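Local coordinates for protein 2-dehydropantoate 2-reductase (Enterococcus faecium, PDB 3WFI) that acts as an NAD-dependent D-mandelate dehydrogenase of the ketopantoate reductase family, interconverting 2-hydroxy acids and the matching 2-keto acids, at residues D89-I94 with E114-M119; S183-A188 with K227-E232; V218-N223 with T292-F297; E273-N278 with L301-E306. All blocks are in the same frame, centred on the assembly; numbering follows the deposited sequence.

Contact 1: D89-I94 with E114-M119; sequences DIQSLI and EKFVPM
The ring of Phe-116 turns its edge, not a face, to Gln-91: CB of Gln-91 lies near the ring plane, 4.0 Å from CD1 of Phe-116. Neither face is taken up by residues 89-94; the ring also touches Leu-87 and Gln-88, one turn back on helix 80-90, and so rests beside the end of that helix. At the root of the Phe-116 side chain, Ile-94 carries the rest of the contact with both of its branches. With CG1 beside the backbone N (chi1 -60°), CG2 therefore anti to it, and the longer arm running on extended, its two methyl ends reach two successive residues of 114-119. CD1 lies 3.8 Å from CB of Phe-116, while CG2 packs 3.6 Å from CG1 of Val-117, the two side chains crossing at about a right angle. The same CG2 also lies 3.8 Å from the carbonyl O of Phe-116. No hydrogen bond crosses between the segments, so the grip is one of apolar surfaces. A short 3-10 segment, 91-93, with Ile-94 N bonded to Gln-91 O, carries the chain on from helix 80-90 and turns Ile-94 toward the loop 114-119. The setting is the Rossmann domain: strand 71-76, helix 80-90, strand 98-102, helix 109-113 and strand 122-127 follow in order, the three strands parallel neighbours in the sheet. The contact thus packs the exit of one helix against the loop leading into strand 122-127. Ile-94 also touches Ile-74 of strand 71-76, and Lys-115 forms a salt bridge with Glu-84 on helix 80-90.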
loop_
_atom_site.group_PDB
_atom_site.type_symbol
_atom_site.label_atom_id
_atom_site.label_comp_id
_atom_site.label_asym_id
_atom_site.label_seq_id
_atom_site.Cartn_x
_atom_site.Cartn_y
_atom_site.Cartn_z
ATOM N N ASP B 89 19.868 -5.019 -27.709
ATOM C CA ASP B 89 19.892 -5.373 -29.127
ATOM C C ASP B 89 20.781 -4.483 -29.998
ATOM O O ASP B 89 21.335 -4.961 -30.977
ATOM C CB ASP B 89 18.477 -5.358 -29.706
ATOM C CG ASP B 89 17.662 -6.568 -29.288
ATOM O OD1 ASP B 89 18.258 -7.565 -28.842
ATOM O OD2 ASP B 89 16.425 -6.514 -29.407
ATOM N N ILE B 90 20.895 -3.198 -29.683
ATOM C CA ILE B 90 21.627 -2.276 -30.560
ATOM C C ILE B 90 23.023 -1.914 -30.060
ATOM O O ILE B 90 23.681 -1.057 -30.665
ATOM C CB ILE B 90 20.825 -0.982 -30.838
ATOM C CG1 ILE B 90 20.761 -0.073 -29.603
ATOM C CG2 ILE B 90 19.432 -1.324 -31.344
ATOM C CD1 ILE B 90 20.068 1.253 -29.847
ATOM N N GLN B 91 23.481 -2.548 -28.972
ATOM C CA GLN B 91 24.700 -2.099 -28.285
ATOM C C GLN B 91 25.963 -2.171 -29.127
ATOM O O GLN B 91 26.923 -1.464 -28.841
ATOM C CB GLN B 91 24.923 -2.865 -26.969
ATOM C CG GLN B 91 25.128 -4.360 -27.136
ATOM C CD GLN B 91 25.114 -5.085 -25.809
ATOM O OE1 GLN B 91 24.238 -5.916 -25.543
ATOM N NE2 GLN B 91 26.067 -4.758 -24.961
ATOM N N SER B 92 25.964 -3.000 -30.172
ATOM C CA SER B 92 27.102 -3.058 -31.094
ATOM C C SER B 92 27.336 -1.754 -31.896
ATOM O O SER B 92 28.395 -1.570 -32.476
ATOM C CB SER B 92 26.954 -4.240 -32.065
ATOM O OG SER B 92 25.936 -3.991 -33.026
ATOM N N LEU B 93 26.359 -0.852 -31.925
ATOM C CA LEU B 93 26.494 0.418 -32.647
ATOM C C LEU B 93 27.119 1.504 -31.789
ATOM O O LEU B 93 27.376 2.603 -32.276
ATOM C CB LEU B 93 25.137 0.920 -33.131
ATOM C CG LEU B 93 24.363 -0.151 -33.923
ATOM C CD1 LEU B 93 23.038 0.379 -34.446
ATOM C CD2 LEU B 93 25.199 -0.730 -35.052
ATOM N N ILE B 94 27.312 1.202 -30.511
ATOM C CA ILE B 94 27.808 2.170 -29.555
ATOM C C ILE B 94 29.339 2.169 -29.544
ATOM O O ILE B 94 29.968 1.165 -29.237
ATOM C CB ILE B 94 27.278 1.868 -28.137
ATOM C CG1 ILE B 94 25.744 1.911 -28.135
ATOM C CG2 ILE B 94 27.853 2.843 -27.113
ATOM C CD1 ILE B 94 25.110 1.506 -26.821
ATOM N N GLU B 114 22.701 4.245 -18.756
ATOM C CA GLU B 114 24.054 4.264 -18.167
ATOM C C GLU B 114 24.804 2.932 -18.239
ATOM O O GLU B 114 26.037 2.903 -18.216
ATOM C CB GLU B 114 24.005 4.727 -16.705
ATOM C CG GLU B 114 25.377 5.030 -16.120
ATOM C CD GLU B 114 25.311 5.494 -14.679
ATOM O OE1 GLU B 114 24.486 4.952 -13.920
ATOM O OE2 GLU B 114 26.091 6.403 -14.317
ATOM N N LYS B 115 24.074 1.828 -18.315
ATOM C CA LYS B 115 24.703 0.514 -18.471
ATOM C C LYS B 115 25.452 0.397 -19.799
ATOM O O LYS B 115 26.333 -0.462 -19.939
ATOM C CB LYS B 115 23.657 -0.605 -18.345
ATOM C CG LYS B 115 23.089 -0.736 -16.936
ATOM C CD LYS B 115 21.788 -1.534 -16.848
ATOM C CE LYS B 115 21.189 -1.505 -15.441
ATOM N NZ LYS B 115 19.850 -2.166 -15.380
ATOM N N PHE B 116 25.114 1.271 -20.754
ATOM C CA PHE B 116 25.609 1.184 -22.142
ATOM C C PHE B 116 26.476 2.354 -22.576
ATOM O O PHE B 116 27.338 2.191 -23.431
ATOM C CB PHE B 116 24.413 1.056 -23.100
ATOM C CG PHE B 116 23.560 -0.146 -22.826
ATOM C CD1 PHE B 116 23.788 -1.339 -23.485
ATOM C CD2 PHE B 116 22.539 -0.088 -21.890
ATOM C CE1 PHE B 116 22.997 -2.457 -23.230
ATOM C CE2 PHE B 116 21.744 -1.198 -21.629
ATOM C CZ PHE B 116 21.981 -2.387 -22.297
ATOM N N VAL B 117 26.216 3.539 -22.023
ATOM C CA VAL B 117 27.048 4.709 -22.263
ATOM C C VAL B 117 27.226 5.468 -20.951
ATOM O O VAL B 117 26.324 5.464 -20.111
ATOM C CB VAL B 117 26.475 5.649 -23.363
ATOM C CG1 VAL B 117 26.149 4.875 -24.641
ATOM C CG2 VAL B 117 25.249 6.391 -22.872
ATOM N N PRO B 118 28.388 6.121 -20.764
ATOM C CA PRO B 118 28.561 6.919 -19.544
ATOM C C PRO B 118 27.580 8.095 -19.461
ATOM O O PRO B 118 27.117 8.595 -20.483
ATOM C CB PRO B 118 29.992 7.434 -19.655
ATOM C CG PRO B 118 30.318 7.368 -21.105
ATOM C CD PRO B 118 29.573 6.181 -21.631
ATOM N N MET B 119 27.295 8.512 -18.236
ATOM C CA MET B 119 26.379 9.595 -17.944
ATOM C C MET B 119 26.711 10.875 -18.713
ATOM O O MET B 119 25.807 11.581 -19.162
ATOM C CB MET B 119 26.397 9.870 -16.428
ATOM C CG MET B 119 25.226 10.682 -15.909
ATOM S SD MET B 119 23.623 9.953 -16.285
ATOM C CE MET B 119 23.656 8.385 -15.412
#

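Contact 2: S183-A188 with K227-E232; sequences SIYRKA and KVAAVE
Tyr-185 lays its ring over Ala-229 and ends on Glu-232, a CH-pi contact and a hydrogen bond together joining helix 180-191 to the end of helix 214-231 and the residue that follows it, within the all-helical C-terminal domain. The methyl CB of Ala-229 stands almost squarely over one face, 3.6 Å from the ring centroid and only 8° off the normal, so all six ring carbons lie at similar distances from it. The small alanine lets the flat ring settle close to helix 214-231, with the CA atoms of Tyr-185 and Ala-229 7.4 Å apart.

At the far edge of the ring the hydroxyl of Tyr-185 donates to OE1 of Glu-232 over a short 2.5 Å. Glu-232 is the first residue to leave helical geometry after helix 214-231; its extended side chain reaches back to the phenol. The carboxylate's other oxygen, OE2, is held by Lys-284 in a salt bridge and by the hydroxyl of Tyr-288, both on helix 278-288. The positive charge of Lys-284 probably favours the ionised form of Glu-232. Ile-281 and Lys-284 of that helix also touch Tyr-185, as does Ile-107 from a loop. CG1 of Val-228 flanks the phenol oxygen, 3.6 Å from OH of Tyr-185. Ring and carboxylate planes stand 63° apart, and OH meets OE1 of Glu-232 from above the carboxylate plane, 47° out of it.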
loop_
_atom_site.group_PDB
_atom_site.type_symbol
_atom_site.label_atom_id
_atom_site.label_comp_id
_atom_site.label_asym_id
_atom_site.label_seq_id
_atom_site.Cartn_x
_atom_site.Cartn_y
_atom_site.Cartn_z
ATOM N N SER B 183 11.680 19.212 -14.548
ATOM C CA SER B 183 10.296 19.091 -14.988
ATOM C C SER B 183 9.914 17.627 -15.188
ATOM O O SER B 183 8.760 17.246 -14.966
ATOM C CB SER B 183 10.011 19.934 -16.249
ATOM O OG SER B 183 9.962 19.120 -17.395
ATOM N N ILE B 184 10.892 16.798 -15.557
ATOM C CA ILE B 184 10.689 15.358 -15.682
ATOM C C ILE B 184 10.437 14.732 -14.281
ATOM O O ILE B 184 9.588 13.845 -14.125
ATOM C CB ILE B 184 11.906 14.644 -16.361
ATOM C CG1 ILE B 184 12.164 15.054 -17.818
ATOM C CG2 ILE B 184 11.788 13.119 -16.270
ATOM C CD1 ILE B 184 11.220 16.015 -18.493
ATOM N N TYR B 185 11.179 15.178 -13.266
ATOM C CA TYR B 185 10.934 14.708 -11.888
ATOM C C TYR B 185 9.570 15.157 -11.388
ATOM O O TYR B 185 8.849 14.372 -10.800
ATOM C CB TYR B 185 12.039 15.146 -10.926
ATOM C CG TYR B 185 13.037 14.047 -10.567
ATOM C CD1 TYR B 185 14.334 14.059 -11.068
ATOM C CD2 TYR B 185 12.688 13.014 -9.676
ATOM C CE1 TYR B 185 15.247 13.056 -10.713
ATOM C CE2 TYR B 185 13.586 12.012 -9.317
ATOM C CZ TYR B 185 14.859 12.031 -9.823
ATOM O OH TYR B 185 15.700 11.009 -9.426
ATOM N N ARG B 186 9.201 16.402 -11.678
ATOM C CA ARG B 186 7.897 16.938 -11.267
ATOM C C ARG B 186 6.750 16.162 -11.902
ATOM O O ARG B 186 5.784 15.791 -11.232
ATOM C CB ARG B 186 7.805 18.422 -11.655
ATOM C CG ARG B 186 6.488 19.116 -11.324
ATOM C CD ARG B 186 6.725 20.622 -11.377
ATOM N NE ARG B 186 5.534 21.449 -11.220
ATOM C CZ ARG B 186 4.675 21.746 -12.191
ATOM N NH1 ARG B 186 4.807 21.218 -13.406
ATOM N NH2 ARG B 186 3.652 22.557 -11.931
ATOM N N LYS B 187 6.851 15.910 -13.203
ATOM C CA LYS B 187 5.876 15.066 -13.873
ATOM C C LYS B 187 5.841 13.641 -13.276
ATOM O O LYS B 187 4.778 13.040 -13.148
ATOM C CB LYS B 187 6.167 15.018 -15.375
ATOM C CG LYS B 187 5.297 14.051 -16.173
ATOM C CD LYS B 187 3.812 14.337 -15.990
ATOM C CE LYS B 187 2.956 13.452 -16.892
ATOM N NZ LYS B 187 1.578 13.281 -16.339
ATOM N N ALA B 188 7.001 13.076 -12.963
ATOM C CA ALA B 188 7.036 11.701 -12.432
ATOM C C ALA B 188 6.359 11.601 -11.072
ATOM O O ALA B 188 5.790 10.547 -10.739
ATOM C CB ALA B 188 8.467 11.173 -12.360
ATOM N N LYS B 227 13.799 13.352 -2.120
ATOM C CA LYS B 227 15.025 12.911 -1.446
ATOM C C LYS B 227 15.990 12.261 -2.425
ATOM O O LYS B 227 17.193 12.521 -2.396
ATOM C CB LYS B 227 14.711 11.932 -0.307
ATOM C CG LYS B 227 14.422 12.585 1.017
ATOM C CD LYS B 227 14.249 11.567 2.145
ATOM C CE LYS B 227 13.823 12.261 3.448
ATOM N NZ LYS B 227 12.465 12.895 3.401
ATOM N N VAL B 228 15.449 11.428 -3.303
ATOM C CA VAL B 228 16.226 10.776 -4.330
ATOM C C VAL B 228 16.725 11.797 -5.379
ATOM O O VAL B 228 17.903 11.762 -5.778
ATOM C CB VAL B 228 15.390 9.627 -4.944
ATOM C CG1 VAL B 228 15.871 9.233 -6.313
ATOM C CG2 VAL B 228 15.397 8.435 -3.988
ATOM N N ALA B 229 15.860 12.718 -5.783
ATOM C CA ALA B 229 16.224 13.792 -6.735
ATOM C C ALA B 229 17.337 14.696 -6.189
ATOM O O ALA B 229 18.243 15.091 -6.928
ATOM C CB ALA B 229 15.002 14.615 -7.102
ATOM N N ALA B 230 17.286 14.993 -4.889
ATOM C CA ALA B 230 18.323 15.807 -4.252
ATOM C C ALA B 230 19.723 15.173 -4.359
ATOM O O ALA B 230 20.713 15.872 -4.543
ATOM C CB ALA B 230 17.969 16.081 -2.798
ATOM N N VAL B 231 19.797 13.853 -4.255
ATOM C CA VAL B 231 21.059 13.132 -4.456
ATOM C C VAL B 231 21.576 13.383 -5.871
ATOM O O VAL B 231 22.779 13.514 -6.089
ATOM C CB VAL B 231 20.901 11.615 -4.217
ATOM C CG1 VAL B 231 22.209 10.877 -4.515
ATOM C CG2 VAL B 231 20.455 11.334 -2.787
ATOM N N GLU B 232 20.672 13.483 -6.829
ATOM C CA GLU B 232 21.044 13.769 -8.218
ATOM C C GLU B 232 21.077 15.288 -8.527
ATOM O O GLU B 232 20.985 15.688 -9.679
ATOM C CB GLU B 232 20.096 13.022 -9.156
ATOM C CG GLU B 232 20.127 11.520 -8.896
ATOM C CD GLU B 232 19.077 10.727 -9.623
ATOM O OE1 GLU B 232 18.103 11.319 -10.143
ATOM O OE2 GLU B 232 19.223 9.482 -9.655
#

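Contact 3: V218-N223 with T292-F297; sequences VATIVN and TPYCDF
Helix segments 218-223 and 293-297 cross steeply, their N-to-C directions 106° apart and their axes 9.1 Å at closest approach, with the CA atoms of Ile-221 and Tyr-294 just 6.0 Å from each other. Thr-220 lies over the aromatic side chain at this crossing. Its OG1 lies beside the backbone N (chi1 -57°), which puts CG2 anti to that N and over the ring, 3.3 Å from the centroid of Tyr-294, a close CH-pi contact over one face. OG1 itself bonds back to Lys-216 O on its own helix. Ile-221 comes from the edge instead, its CG1 3.8 Å from CB of Tyr-294, while its CG2 is a looser neighbour of Cys-295, 4.3 Å from SG. Helix 214-231 also meets the start of helix 293-308 through Glu-224, whose carboxylate accepts from the backbone N-H groups of Tyr-294 and Cys-295. Beyond this, Tyr-294 belongs to the dimer interface: its hydroxyl is hydrogen-bonded to Glu-300 of the second subunit and its ring stacks with Phe-297 of that subunit. Within the chain, Cys-295 turns to helix 278-288, and Val-218, Ala-219 and Val-222 pack on helix 238-246.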
loop_
_atom_site.group_PDB
_atom_site.type_symbol
_atom_site.label_atom_id
_atom_site.label_comp_id
_atom_site.label_asym_id
_atom_site.label_seq_id
_atom_site.Cartn_x
_atom_site.Cartn_y
_atom_site.Cartn_z
ATOM N N VAL B 218 0.039 11.350 -0.920
ATOM C CA VAL B 218 0.705 12.111 -1.971
ATOM C C VAL B 218 1.969 12.787 -1.410
ATOM O O VAL B 218 3.034 12.676 -1.999
ATOM C CB VAL B 218 -0.257 13.145 -2.627
ATOM C CG1 VAL B 218 0.501 14.136 -3.515
ATOM C CG2 VAL B 218 -1.328 12.420 -3.436
ATOM N N ALA B 219 1.843 13.463 -0.268
ATOM C CA ALA B 219 2.962 14.192 0.317
ATOM C C ALA B 219 4.116 13.279 0.648
ATOM O O ALA B 219 5.284 13.628 0.409
ATOM C CB ALA B 219 2.527 14.949 1.560
ATOM N N THR B 220 3.800 12.107 1.205
ATOM C CA THR B 220 4.831 11.153 1.578
ATOM C C THR B 220 5.575 10.659 0.339
ATOM O O THR B 220 6.812 10.575 0.344
ATOM C CB THR B 220 4.230 9.959 2.358
ATOM O OG1 THR B 220 3.536 10.443 3.511
ATOM C CG2 THR B 220 5.302 8.997 2.817
ATOM N N ILE B 221 4.836 10.321 -0.711
ATOM C CA ILE B 221 5.455 9.827 -1.943
ATOM C C ILE B 221 6.331 10.901 -2.590
ATOM O O ILE B 221 7.471 10.627 -2.990
ATOM C CB ILE B 221 4.409 9.286 -2.945
ATOM C CG1 ILE B 221 3.805 7.998 -2.414
ATOM C CG2 ILE B 221 5.040 9.031 -4.316
ATOM C CD1 ILE B 221 2.453 7.655 -3.026
ATOM N N VAL B 222 5.823 12.128 -2.670
ATOM C CA VAL B 222 6.578 13.211 -3.302
ATOM C C VAL B 222 7.888 13.464 -2.542
ATOM O O VAL B 222 8.926 13.727 -3.145
ATOM C CB VAL B 222 5.743 14.501 -3.411
ATOM C CG1 VAL B 222 6.606 15.675 -3.829
ATOM C CG2 VAL B 222 4.609 14.315 -4.402
ATOM N N ASN B 223 7.848 13.343 -1.216
ATOM C CA ASN B 223 9.070 13.504 -0.430
ATOM C C ASN B 223 10.108 12.450 -0.717
ATOM O O ASN B 223 11.299 12.734 -0.713
ATOM C CB ASN B 223 8.762 13.590 1.061
ATOM C CG ASN B 223 8.541 15.003 1.494
ATOM O OD1 ASN B 223 9.492 15.771 1.628
ATOM N ND2 ASN B 223 7.298 15.363 1.722
ATOM N N THR B 292 12.636 4.526 0.666
ATOM C CA THR B 292 11.490 4.839 -0.182
ATOM C C THR B 292 10.327 3.845 0.028
ATOM O O THR B 292 9.837 3.249 -0.923
ATOM C CB THR B 292 11.877 4.824 -1.679
ATOM O OG1 THR B 292 12.320 3.510 -2.027
ATOM C CG2 THR B 292 12.979 5.845 -1.996
ATOM N N PRO B 293 9.884 3.684 1.280
ATOM C CA PRO B 293 8.930 2.634 1.611
ATOM C C PRO B 293 7.579 2.762 0.917
ATOM O O PRO B 293 7.003 1.740 0.561
ATOM C CB PRO B 293 8.775 2.763 3.123
ATOM C CG PRO B 293 9.141 4.181 3.423
ATOM C CD PRO B 293 10.231 4.507 2.455
ATOM N N TYR B 294 7.072 3.984 0.739
ATOM C CA TYR B 294 5.779 4.143 0.058
ATOM C C TYR B 294 5.904 3.743 -1.419
ATOM O O TYR B 294 5.033 3.088 -1.957
ATOM C CB TYR B 294 5.212 5.575 0.204
ATOM C CG TYR B 294 4.442 5.839 1.495
ATOM C CD1 TYR B 294 4.894 5.377 2.726
ATOM C CD2 TYR B 294 3.250 6.555 1.469
ATOM C CE1 TYR B 294 4.197 5.641 3.887
ATOM C CE2 TYR B 294 2.533 6.819 2.619
ATOM C CZ TYR B 294 3.010 6.357 3.830
ATOM O OH TYR B 294 2.319 6.611 4.987
ATOM N N CYS B 295 7.008 4.105 -2.067
ATOM C CA CYS B 295 7.250 3.673 -3.456
ATOM C C CYS B 295 7.411 2.156 -3.521
ATOM O O CYS B 295 6.875 1.515 -4.431
ATOM C CB CYS B 295 8.475 4.379 -4.063
ATOM S SG CYS B 295 8.247 6.125 -4.486
ATOM N N ASP B 296 8.116 1.583 -2.546
ATOM C CA ASP B 296 8.254 0.109 -2.444
ATOM C C ASP B 296 6.867 -0.563 -2.323
ATOM O O ASP B 296 6.527 -1.475 -3.076
ATOM C CB ASP B 296 9.094 -0.275 -1.228
ATOM C CG ASP B 296 10.554 0.218 -1.306
ATOM O OD1 ASP B 296 10.987 0.824 -2.324
ATOM O OD2 ASP B 296 11.268 0.025 -0.299
ATOM N N PHE B 297 6.086 -0.095 -1.359
ATOM C CA PHE B 297 4.771 -0.688 -1.023
ATOM C C PHE B 297 3.754 -0.509 -2.151
ATOM O O PHE B 297 3.044 -1.452 -2.503
ATOM C CB PHE B 297 4.251 -0.059 0.275
ATOM C CG PHE B 297 3.181 -0.853 0.996
ATOM C CD1 PHE B 297 2.574 -0.301 2.113
ATOM C CD2 PHE B 297 2.806 -2.142 0.615
ATOM C CE1 PHE B 297 1.605 -0.983 2.813
ATOM C CE2 PHE B 297 1.828 -2.826 1.313
ATOM C CZ PHE B 297 1.223 -2.252 2.412
#

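Contact 4: E273-N278 with L301-E306; sequences EIDYIN and LVHAKE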
loop_
_atom_site.group_PDB
_atom_site.type_symbol
_atom_site.label_atom_id
_atom_site.label_comp_id
_atom_site.label_asym_id
_atom_site.label_seq_id
_atom_site.Cartn_x
_atom_site.Cartn_y
_atom_site.Cartn_z
ATOM N N GLU B 273 3.216 0.132 -15.997
ATOM C CA GLU B 273 4.564 0.676 -16.011
ATOM C C GLU B 273 5.078 1.005 -14.612
ATOM O O GLU B 273 6.029 1.771 -14.483
ATOM C CB GLU B 273 4.593 1.967 -16.811
ATOM C CG GLU B 273 4.286 1.772 -18.265
ATOM C CD GLU B 273 4.593 3.027 -19.053
ATOM O OE1 GLU B 273 4.250 4.123 -18.547
ATOM O OE2 GLU B 273 5.207 2.902 -20.127
ATOM N N ILE B 274 4.485 0.403 -13.580
ATOM C CA ILE B 274 4.823 0.749 -12.196
ATOM C C ILE B 274 6.339 0.634 -11.906
ATOM O O ILE B 274 6.902 1.474 -11.184
ATOM C CB ILE B 274 3.967 -0.059 -11.189
ATOM C CG1 ILE B 274 4.104 0.492 -9.770
ATOM C CG2 ILE B 274 4.329 -1.531 -11.219
ATOM C CD1 ILE B 274 3.440 1.827 -9.543
ATOM N N ASP B 275 7.010 -0.354 -12.495
ATOM C CA ASP B 275 8.449 -0.533 -12.232
ATOM C C ASP B 275 9.300 0.611 -12.782
ATOM O O ASP B 275 10.447 0.771 -12.363
ATOM C CB ASP B 275 8.977 -1.867 -12.769
ATOM C CG ASP B 275 8.416 -3.058 -12.043
ATOM O OD1 ASP B 275 8.233 -3.005 -10.800
ATOM O OD2 ASP B 275 8.161 -4.080 -12.707
ATOM N N TYR B 276 8.734 1.402 -13.703
ATOM C CA TYR B 276 9.433 2.524 -14.320
ATOM C C TYR B 276 9.001 3.859 -13.750
ATOM O O TYR B 276 9.509 4.905 -14.165
ATOM C CB TYR B 276 9.234 2.484 -15.840
ATOM C CG TYR B 276 9.742 1.175 -16.354
ATOM C CD1 TYR B 276 11.087 0.998 -16.625
ATOM C CD2 TYR B 276 8.901 0.076 -16.458
ATOM C CE1 TYR B 276 11.574 -0.225 -17.046
ATOM C CE2 TYR B 276 9.377 -1.158 -16.875
ATOM C CZ TYR B 276 10.718 -1.300 -17.161
ATOM O OH TYR B 276 11.206 -2.523 -17.576
ATOM N N ILE B 277 8.109 3.827 -12.760
ATOM C CA ILE B 277 7.696 5.035 -12.071
ATOM C C ILE B 277 8.124 4.929 -10.605
ATOM O O ILE B 277 9.253 5.277 -10.269
ATOM C CB ILE B 277 6.186 5.312 -12.265
ATOM C CG1 ILE B 277 5.840 5.253 -13.748
ATOM C CG2 ILE B 277 5.813 6.672 -11.691
ATOM C CD1 ILE B 277 4.346 5.158 -14.044
ATOM N N ASN B 278 7.270 4.397 -9.733
ATOM C CA ASN B 278 7.660 4.247 -8.332
ATOM C C ASN B 278 8.854 3.298 -8.176
ATOM O O ASN B 278 9.678 3.479 -7.286
ATOM C CB ASN B 278 6.463 3.804 -7.483
ATOM C CG ASN B 278 5.352 4.834 -7.486
ATOM O OD1 ASN B 278 5.265 5.665 -6.581
ATOM N ND2 ASN B 278 4.530 4.829 -8.536
ATOM N N LEU B 301 1.994 -3.395 -4.146
ATOM C CA LEU B 301 0.538 -3.499 -4.196
ATOM C C LEU B 301 -0.006 -3.562 -5.625
ATOM O O LEU B 301 -0.912 -4.366 -5.919
ATOM C CB LEU B 301 -0.105 -2.326 -3.465
ATOM C CG LEU B 301 -0.029 -2.388 -1.951
ATOM C CD1 LEU B 301 -0.339 -1.016 -1.351
ATOM C CD2 LEU B 301 -0.973 -3.457 -1.421
ATOM N N VAL B 302 0.552 -2.750 -6.511
ATOM C CA VAL B 302 0.110 -2.745 -7.907
ATOM C C VAL B 302 0.421 -4.086 -8.544
ATOM O O VAL B 302 -0.407 -4.646 -9.264
ATOM C CB VAL B 302 0.713 -1.574 -8.694
ATOM C CG1 VAL B 302 0.466 -1.722 -10.184
ATOM C CG2 VAL B 302 0.132 -0.263 -8.197
ATOM N N HIS B 303 1.605 -4.630 -8.258
ATOM C CA HIS B 303 1.933 -5.964 -8.765
ATOM C C HIS B 303 0.993 -7.042 -8.236
ATOM O O HIS B 303 0.583 -7.937 -8.986
ATOM C CB HIS B 303 3.402 -6.312 -8.468
ATOM C CG HIS B 303 4.383 -5.630 -9.359
ATOM N ND1 HIS B 303 4.202 -5.495 -10.726
ATOM C CD2 HIS B 303 5.572 -5.050 -9.081
ATOM C CE1 HIS B 303 5.234 -4.853 -11.236
ATOM N NE2 HIS B 303 6.077 -4.577 -10.261
ATOM N N ALA B 304 0.671 -6.980 -6.942
ATOM C CA ALA B 304 -0.281 -7.913 -6.353
ATOM C C ALA B 304 -1.662 -7.801 -7.023
ATOM O O ALA B 304 -2.349 -8.813 -7.225
ATOM C CB ALA B 304 -0.400 -7.690 -4.852
ATOM N N LYS B 305 -2.051 -6.578 -7.375
ATOM C CA LYS B 305 -3.354 -6.356 -8.014
ATOM C C LYS B 305 -3.338 -6.928 -9.441
ATOM O O LYS B 305 -4.292 -7.593 -9.851
ATOM C CB LYS B 305 -3.702 -4.871 -8.050
ATOM C CG LYS B 305 -5.110 -4.551 -8.581
ATOM C CD LYS B 305 -6.215 -5.036 -7.653
ATOM C CE LYS B 305 -7.588 -4.611 -8.160
ATOM N NZ LYS B 305 -8.662 -4.986 -7.214
ATOM N N GLU B 306 -2.247 -6.681 -10.167
ATOM C CA GLU B 306 -1.993 -7.333 -11.463
ATOM C C GLU B 306 -2.162 -8.848 -11.327
ATOM O O GLU B 306 -2.912 -9.474 -12.067
ATOM C CB GLU B 306 -0.579 -7.016 -11.984
ATOM C CG GLU B 306 -0.362 -5.585 -12.456
ATOM C CD GLU B 306 1.106 -5.255 -12.679
ATOM O OE1 GLU B 306 1.965 -6.023 -12.201
ATOM O OE2 GLU B 306 1.399 -4.242 -13.354
#
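Asp-275 and Ile-274 meet the imidazole of His-303 in two different ways, one at its edge and one over a face. The carboxylate stands at the edge: NE2 of His-303 donates to OD1 of Asp-275 over 2.7 Å in a nearly straight bond (166°). The acceptor lies in the ring plane, but the carboxylate is turned 45° against the ring, and OD1 is approached on its syn side, somewhat out of the carboxylate plane. The second ring nitrogen is used as well, ND1 of His-303 giving a 2.7 Å bond to OE1 of Glu-306, one turn further along the same helix. Gripped at both nitrogens, the imidazole cannot easily rotate, and two carboxylate acceptors are consistent with a doubly protonated, positively charged ring.

Ile-274 comes over a face, its CG2 3.4 Å from CE1 of His-303 and well off the ring centre. With CG1 anti to the backbone N (chi1 -168°), the longer branch is sent toward Val-302, while CG2 serves both neighbours and lies 4.0 Å from CG1 of Val-302. The polar bond and the apolar packing thus fasten the short 3-10 turn of 274-276 to helix 293-308. Next to Ile-274 in the chain, Glu-273, an NAD(+)-binding residue, takes no part in this packing; its side chain touches Met-81 of helix 80-90 in the Rossmann domain. Thr-272 bonds to OE2 of Glu-306, Ile-274 also packs on Met-261 of helix 260-267, Val-302 rests on Ile-200 of helix 194-201, and His-303 touches Thr-213 of the second subunit.

Contact 1 stands apart in the Rossmann domain, its centre 24 Å or more from the others, while contacts 2, 3 and 4 share the helical C-terminal domain. Contacts 2 and 3 are buried; contacts 1 and 4 are partly open. Helix 214-231 serves contacts 2 and 3 at different levels, and helix 293-308 serves 3 and 4, which lie 13 Å apart between centres and both touch the second subunit. Contacts 1 and 3 are joined across their segments by apolar surfaces alone, whereas 2 and 4 add a carboxylate, bonded to a phenol in the first and to an imidazole in the second. Contact 4 also carries an NAD(+)-binding residue.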